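Local coordinates for uncharacterized protein from DUF35 family (Sulfolobus solfataricus, PDB 3IRB), which is of unknown function but binds zinc and, with its zinc ribbon joined to an OB-fold, may bind acyl-CoA, at residues Ala22-Tyr27 with Phe136-Arg141; Ile46-Ser51 with Arg55-Ala60. All blocks are in the same frame, centred on the assembly; numbering follows the deposited sequence.

Interaction 1: Ala22-Tyr27 with Phe136-Arg141; sequences AERYEY and FQWPLR. With SO4 (sulfate ion), chain E.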
loop_
_atom_site.group_PDB
_atom_site.type_symbol
_atom_site.label_atom_id
_atom_site.label_comp_id
_atom_site.label_asym_id
_atom_site.label_seq_id
_atom_site.Cartn_x
_atom_site.Cartn_y
_atom_site.Cartn_z
ATOM N N ALA A 22 6.135 10.919 1.744
ATOM C CA ALA A 22 7.570 10.653 1.866
ATOM C C ALA A 22 7.891 9.285 1.268
ATOM O O ALA A 22 8.863 9.104 0.518
ATOM C CB ALA A 22 8.006 10.725 3.341
ATOM N N GLU A 23 7.046 8.309 1.580
ATOM C CA GLU A 23 7.244 6.956 1.100
ATOM C C GLU A 23 7.097 6.791 -0.405
ATOM O O GLU A 23 7.827 5.996 -1.013
ATOM C CB GLU A 23 6.345 5.991 1.871
ATOM C CG GLU A 23 6.865 5.912 3.341
ATOM C CD GLU A 23 6.054 5.017 4.252
ATOM O OE1 GLU A 23 5.118 4.315 3.780
ATOM O OE2 GLU A 23 6.402 5.032 5.455
ATOM N N ARG A 24 6.168 7.523 -1.003
ATOM C CA ARG A 24 6.032 7.497 -2.445
ATOM C C ARG A 24 7.386 7.717 -3.127
ATOM O O ARG A 24 7.779 6.967 -4.012
ATOM C CB ARG A 24 5.042 8.573 -2.895
ATOM C CG ARG A 24 5.119 8.897 -4.324
ATOM C CD ARG A 24 4.201 10.013 -4.646
ATOM N NE ARG A 24 4.328 10.394 -6.040
ATOM C CZ ARG A 24 3.712 11.439 -6.583
ATOM N NH1 ARG A 24 2.924 12.214 -5.838
ATOM N NH2 ARG A 24 3.886 11.705 -7.876
ATOM N N TYR A 25 8.118 8.738 -2.690
ATOM C CA TYR A 25 9.376 9.071 -3.334
ATOM C C TYR A 25 10.443 8.035 -3.055
ATOM O O TYR A 25 11.214 7.717 -3.958
ATOM C CB TYR A 25 9.815 10.483 -2.990
ATOM C CG TYR A 25 8.821 11.453 -3.553
ATOM C CD1 TYR A 25 8.707 11.624 -4.950
ATOM C CD2 TYR A 25 7.969 12.147 -2.731
ATOM C CE1 TYR A 25 7.763 12.475 -5.478
ATOM C CE2 TYR A 25 7.044 13.037 -3.251
ATOM C CZ TYR A 25 6.943 13.184 -4.619
ATOM O OH TYR A 25 6.019 14.044 -5.135
ATOM N N GLU A 26 10.444 7.458 -1.854
ATOM C CA GLU A 26 11.354 6.339 -1.567
ATOM C C GLU A 26 11.107 5.173 -2.512
ATOM O O GLU A 26 12.048 4.655 -3.100
ATOM C CB GLU A 26 11.278 5.901 -0.106
ATOM C CG GLU A 26 11.838 6.994 0.841
ATOM C CD GLU A 26 11.601 6.732 2.338
ATOM O OE1 GLU A 26 11.202 5.600 2.696
ATOM O OE2 GLU A 26 11.834 7.673 3.141
ATOM N N TYR A 27 9.838 4.786 -2.686
ATOM C CA TYR A 27 9.473 3.695 -3.605
ATOM C C TYR A 27 9.740 4.027 -5.071
ATOM O O TYR A 27 9.874 3.124 -5.894
ATOM C CB TYR A 27 7.993 3.334 -3.467
ATOM C CG TYR A 27 7.671 2.639 -2.146
ATOM C CD1 TYR A 27 8.354 1.490 -1.758
ATOM C CD2 TYR A 27 6.685 3.135 -1.302
ATOM C CE1 TYR A 27 8.075 0.865 -0.548
ATOM C CE2 TYR A 27 6.387 2.504 -0.109
ATOM C CZ TYR A 27 7.087 1.387 0.267
ATOM O OH TYR A 27 6.769 0.784 1.469
ATOM N N PHE A 136 -6.246 3.987 -7.299
ATOM C CA PHE A 136 -4.854 3.604 -7.486
ATOM C C PHE A 136 -3.910 4.826 -7.524
ATOM O O PHE A 136 -2.727 4.686 -7.791
ATOM C CB PHE A 136 -4.741 2.799 -8.796
ATOM C CG PHE A 136 -5.441 1.471 -8.739
ATOM C CD1 PHE A 136 -6.806 1.383 -8.980
ATOM C CD2 PHE A 136 -4.742 0.314 -8.448
ATOM C CE1 PHE A 136 -7.468 0.158 -8.922
ATOM C CE2 PHE A 136 -5.389 -0.922 -8.366
ATOM C CZ PHE A 136 -6.763 -0.995 -8.626
ATOM N N GLN A 137 -4.427 6.030 -7.295
ATOM C CA GLN A 137 -3.545 7.176 -7.075
ATOM C C GLN A 137 -2.947 7.014 -5.689
ATOM O O GLN A 137 -3.599 6.505 -4.790
ATOM C CB GLN A 137 -4.327 8.467 -7.175
ATOM C CG GLN A 137 -3.510 9.731 -6.991
ATOM C CD GLN A 137 -4.364 11.005 -7.094
ATOM O OE1 GLN A 137 -5.429 11.020 -7.726
ATOM N NE2 GLN A 137 -3.893 12.076 -6.457
ATOM N N TRP A 138 -1.699 7.417 -5.510
ATOM C CA TRP A 138 -1.033 7.271 -4.222
ATOM C C TRP A 138 -1.360 8.444 -3.300
ATOM O O TRP A 138 -1.380 9.588 -3.753
ATOM C CB TRP A 138 0.475 7.205 -4.445
ATOM C CG TRP A 138 1.224 6.901 -3.247
ATOM C CD1 TRP A 138 1.631 7.773 -2.293
ATOM C CD2 TRP A 138 1.658 5.623 -2.839
ATOM N NE1 TRP A 138 2.300 7.111 -1.320
ATOM C CE2 TRP A 138 2.320 5.779 -1.624
ATOM C CE3 TRP A 138 1.507 4.335 -3.365
ATOM C CZ2 TRP A 138 2.867 4.702 -0.930
ATOM C CZ3 TRP A 138 2.049 3.287 -2.701
ATOM C CH2 TRP A 138 2.704 3.463 -1.477
ATOM N N PRO A 139 -1.624 8.183 -2.006
ATOM C CA PRO A 139 -1.764 6.918 -1.330
ATOM C C PRO A 139 -3.070 6.276 -1.723
ATOM O O PRO A 139 -4.065 6.971 -1.905
ATOM C CB PRO A 139 -1.832 7.295 0.164
ATOM C CG PRO A 139 -1.618 8.665 0.254
ATOM C CD PRO A 139 -1.733 9.309 -1.060
ATOM N N LEU A 140 -3.056 4.966 -1.873
ATOM C CA LEU A 140 -4.243 4.239 -2.290
ATOM C C LEU A 140 -5.402 4.353 -1.282
ATOM O O LEU A 140 -5.195 4.543 -0.072
ATOM C CB LEU A 140 -3.938 2.775 -2.554
ATOM C CG LEU A 140 -3.303 2.465 -3.935
ATOM C CD1 LEU A 140 -1.934 3.040 -4.017
ATOM C CD2 LEU A 140 -3.248 0.957 -4.254
ATOM N N ARG A 141 -6.608 4.242 -1.814
ATOM C CA ARG A 141 -7.828 4.187 -1.033
ATOM C C ARG A 141 -8.509 2.855 -1.267
ATOM O O ARG A 141 -8.736 2.438 -2.422
ATOM C CB ARG A 141 -8.839 5.272 -1.438
ATOM C CG ARG A 141 -8.421 6.722 -1.221
ATOM C CD ARG A 141 -9.663 7.658 -1.344
ATOM N NE ARG A 141 -10.169 7.744 -2.717
ATOM C CZ ARG A 141 -11.317 7.233 -3.161
ATOM N NH1 ARG A 141 -12.131 6.573 -2.359
ATOM N NH2 ARG A 141 -11.642 7.365 -4.431
HETATM S S SO4 E . -9.337 9.466 -6.254
HETATM O O1 SO4 E . -10.633 8.844 -6.416
HETATM O O2 SO4 E . -9.382 10.870 -6.645
HETATM O O3 SO4 E . -8.372 8.803 -7.129
HETATM O O4 SO4 E . -8.870 9.360 -4.860
HETATM O O HOH W 1 0.910 11.095 -4.184
#
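The loop between strands 132-135 and 141-144 of the OB-fold domain meets the N-terminal helix 12-28 through one large side chain, Trp138, on which Arg24 and Tyr27 rest. Arg24 sets its CB over one face of the indole, a CH-pi contact 3.8 Å from the centroid of the Trp138 five-membered ring. The same CB is 3.5 Å from Trp138 NE1. With CG turned away from the backbone N (chi1 163°) and the chain extended to NE, the arginine runs past the indole in the opposite direction. Its NH1 reaches a water at 2.8 Å, a weak bond, and that water donates to Trp138 O, also at 2.8 Å, a loose link to the loop backbone; NH1 also has a long, weak ion pair with Glu21. Farther along the ring, Tyr27 CD2 comes to 4.0 Å from Trp138 CH2; the planes of the two rings are inclined at 65°, and the side chains cross at about a right angle. Pro139, joined to Trp138 by a cis peptide bond, places its CB above the opposite face of the indole, toward the rim. Trp138 NE1 is hydrogen-bonded to Met20 O of the same helix; Phe36 of helix 30-41 touches the indole, and Phe37 touches Arg24 and Tyr27. Where strand 141-144 begins, Arg141 NE and NH2 bind a sulfate, probably from the crystallisation liquor, which Ser135 OG also holds. No direct hydrogen bond joins the two segments, so the contact depends on aliphatic and aromatic surfaces laid against the buried indole, supplemented by a water link weak on the arginine side.

Interaction 2: Ile46-Ser51 with Arg55-Ala60; sequences IGSKCS and RIFVPA. With ZN (zinc ion), chain C.
Phe57 N donates to Ser48 O at 2.8 Å, a nearly straight bond (163°), and the same oxygen takes a CA-H contact from Ile56 CA at 3.2 Å. The return bond of this antiparallel hydrogen-bonded pair runs from Ser48 N to Phe57 O, 3.1 Å, in the carbonyl plane. Two residues on, past the Lys49-Ile56 pair, Cys50 N reaches Arg55 O at 2.9 Å, and Lys49 CA-H points at that same oxygen; at the other end Ala60 N to Ile46 O is weak. These bonds close the hairpin of strands 46-49 and 56-58, part of the rubredoxin-like zinc ribbon, where Cys50 and Cys53 form one CxxC half of the metal site and Cys64 and Cys67 the other; Cys50 SG binds the zinc ion at 2.4 Å. With SG anti to the backbone N (chi1 177°), the cysteine turns its sulfur to the metal while its CB lies at the edge of the Phe57 ring, near CE2. Ser48 projects on the same face of the sheet as Phe57; its OG, held between the backbone N and the carbonyl carbon (chi1 66°), is hydrogen-bonded to Arg61 O, and its CB packs on Ala60 CB at 4.0 Å. On the other face, the non-hydrogen-bonded pair Lys49 and Ile56 bring their aliphatic parts together, Lys49 CG lying 3.8 Å from Ile56 CG1, and the extended lysine then carries its amine away. Gly47 lets the strands approach closely, its CA only 3.0 Å from Phe57 O. Arg55 NE forms a salt bridge with Glu114, linking the hairpin to strand 114-123.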
loop_
_atom_site.group_PDB
_atom_site.type_symbol
_atom_site.label_atom_id
_atom_site.label_comp_id
_atom_site.label_asym_id
_atom_site.label_seq_id
_atom_site.Cartn_x
_atom_site.Cartn_y
_atom_site.Cartn_z
ATOM N N ILE A 46 1.788 -3.977 -9.026
ATOM C CA ILE A 46 2.955 -4.662 -9.598
ATOM C C ILE A 46 4.009 -4.908 -8.537
ATOM O O ILE A 46 4.461 -3.996 -7.830
ATOM C CB ILE A 46 3.612 -3.868 -10.729
ATOM C CG1 ILE A 46 2.624 -3.583 -11.856
ATOM C CG2 ILE A 46 4.848 -4.624 -11.241
ATOM C CD1 ILE A 46 2.110 -4.821 -12.546
ATOM N N GLY A 47 4.385 -6.166 -8.392
ATOM C CA GLY A 47 5.426 -6.541 -7.461
ATOM C C GLY A 47 6.608 -7.041 -8.249
ATOM O O GLY A 47 6.566 -7.081 -9.490
ATOM N N SER A 48 7.676 -7.374 -7.533
ATOM C CA SER A 48 8.817 -8.014 -8.172
ATOM C C SER A 48 9.122 -9.321 -7.463
ATOM O O SER A 48 8.812 -9.490 -6.265
ATOM C CB SER A 48 10.007 -7.078 -8.164
ATOM O OG SER A 48 10.427 -6.849 -6.861
ATOM N N LYS A 49 9.758 -10.237 -8.189
ATOM C CA LYS A 49 9.989 -11.571 -7.661
ATOM C C LYS A 49 11.442 -11.927 -7.777
ATOM O O LYS A 49 11.971 -12.012 -8.887
ATOM C CB LYS A 49 9.125 -12.606 -8.376
ATOM C CG LYS A 49 9.346 -14.029 -7.892
ATOM C CD LYS A 49 8.496 -15.063 -8.663
ATOM C CE LYS A 49 8.512 -16.408 -7.941
ATOM N NZ LYS A 49 7.665 -17.420 -8.611
ATOM N N CYS A 50 12.087 -12.141 -6.636
ATOM C CA CYS A 50 13.477 -12.573 -6.615
ATOM C C CYS A 50 13.589 -13.984 -7.173
ATOM O O CYS A 50 12.888 -14.904 -6.755
ATOM C CB CYS A 50 14.064 -12.532 -5.200
ATOM S SG CYS A 50 15.723 -13.109 -5.059
ATOM N N SER A 51 14.473 -14.155 -8.134
ATOM C CA SER A 51 14.627 -15.440 -8.786
ATOM C C SER A 51 15.382 -16.414 -7.901
ATOM O O SER A 51 15.329 -17.620 -8.121
ATOM C CB SER A 51 15.339 -15.286 -10.125
ATOM O OG SER A 51 14.578 -14.471 -10.993
ATOM N N ARG A 55 10.774 -14.914 -3.288
ATOM C CA ARG A 55 9.946 -13.910 -2.597
ATOM C C ARG A 55 9.389 -12.890 -3.588
ATOM O O ARG A 55 10.122 -12.418 -4.475
ATOM C CB ARG A 55 10.784 -13.185 -1.553
ATOM C CG ARG A 55 11.152 -14.043 -0.343
ATOM C CD ARG A 55 11.947 -13.211 0.648
ATOM N NE ARG A 55 12.207 -13.928 1.889
ATOM C CZ ARG A 55 13.185 -14.809 2.069
ATOM N NH1 ARG A 55 14.023 -15.123 1.081
ATOM N NH2 ARG A 55 13.308 -15.401 3.255
ATOM N N ILE A 56 8.112 -12.524 -3.402
ATOM C CA ILE A 56 7.474 -11.489 -4.178
ATOM C C ILE A 56 7.286 -10.274 -3.273
ATOM O O ILE A 56 6.806 -10.430 -2.177
ATOM C CB ILE A 56 6.120 -11.968 -4.729
ATOM C CG1 ILE A 56 6.314 -13.148 -5.693
ATOM C CG2 ILE A 56 5.441 -10.850 -5.470
ATOM C CD1 ILE A 56 4.985 -13.823 -6.131
ATOM N N PHE A 57 7.735 -9.097 -3.731
ATOM C CA PHE A 57 7.728 -7.886 -2.928
ATOM C C PHE A 57 6.739 -6.906 -3.507
ATOM O O PHE A 57 6.676 -6.722 -4.722
ATOM C CB PHE A 57 9.089 -7.191 -2.908
ATOM C CG PHE A 57 10.195 -8.042 -2.367
ATOM C CD1 PHE A 57 10.455 -8.068 -1.000
ATOM C CD2 PHE A 57 10.937 -8.853 -3.216
ATOM C CE1 PHE A 57 11.455 -8.839 -0.475
ATOM C CE2 PHE A 57 11.949 -9.643 -2.696
ATOM C CZ PHE A 57 12.217 -9.637 -1.316
ATOM N N VAL A 58 6.003 -6.236 -2.628
ATOM C CA VAL A 58 5.152 -5.123 -3.034
ATOM C C VAL A 58 5.431 -3.960 -2.063
ATOM O O VAL A 58 5.557 -4.189 -0.866
ATOM C CB VAL A 58 3.659 -5.527 -3.046
ATOM C CG1 VAL A 58 3.110 -5.770 -1.615
ATOM C CG2 VAL A 58 2.830 -4.497 -3.835
ATOM N N PRO A 59 5.612 -2.726 -2.586
ATOM C CA PRO A 59 5.774 -2.359 -3.998
ATOM C C PRO A 59 7.008 -3.046 -4.588
ATOM O O PRO A 59 7.874 -3.531 -3.842
ATOM C CB PRO A 59 5.973 -0.837 -3.970
ATOM C CG PRO A 59 5.318 -0.411 -2.652
ATOM C CD PRO A 59 5.581 -1.547 -1.706
ATOM N N ALA A 60 7.021 -3.185 -5.902
ATOM C CA ALA A 60 8.136 -3.817 -6.599
ATOM C C ALA A 60 9.476 -3.239 -6.144
ATOM O O ALA A 60 9.616 -2.033 -5.916
ATOM C CB ALA A 60 7.985 -3.650 -8.075
HETATM ZN ZN ZN C . 15.906 -13.336 -2.727
#

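Interaction 2 is nested along the chain within the loop that interaction 1 closes, and their centres lie about 17 Å apart. Interaction 1 is a partly buried tertiary contact near the middle of the molecule, setting the N-terminal helix against an OB-fold loop by side chains and one water. Interaction 2 lies farther out yet is mostly buried; it is local in sequence, built on backbone hydrogen bonds and finished by a metal. They touch where Tyr27 CE1 packs on Pro59 CD at 3.7 Å. Helix 30-41 contributes to both, Phe36 meeting Trp138 of the first and Pro59 of the second, so it packs against the zinc ribbon and the OB-fold loop alike.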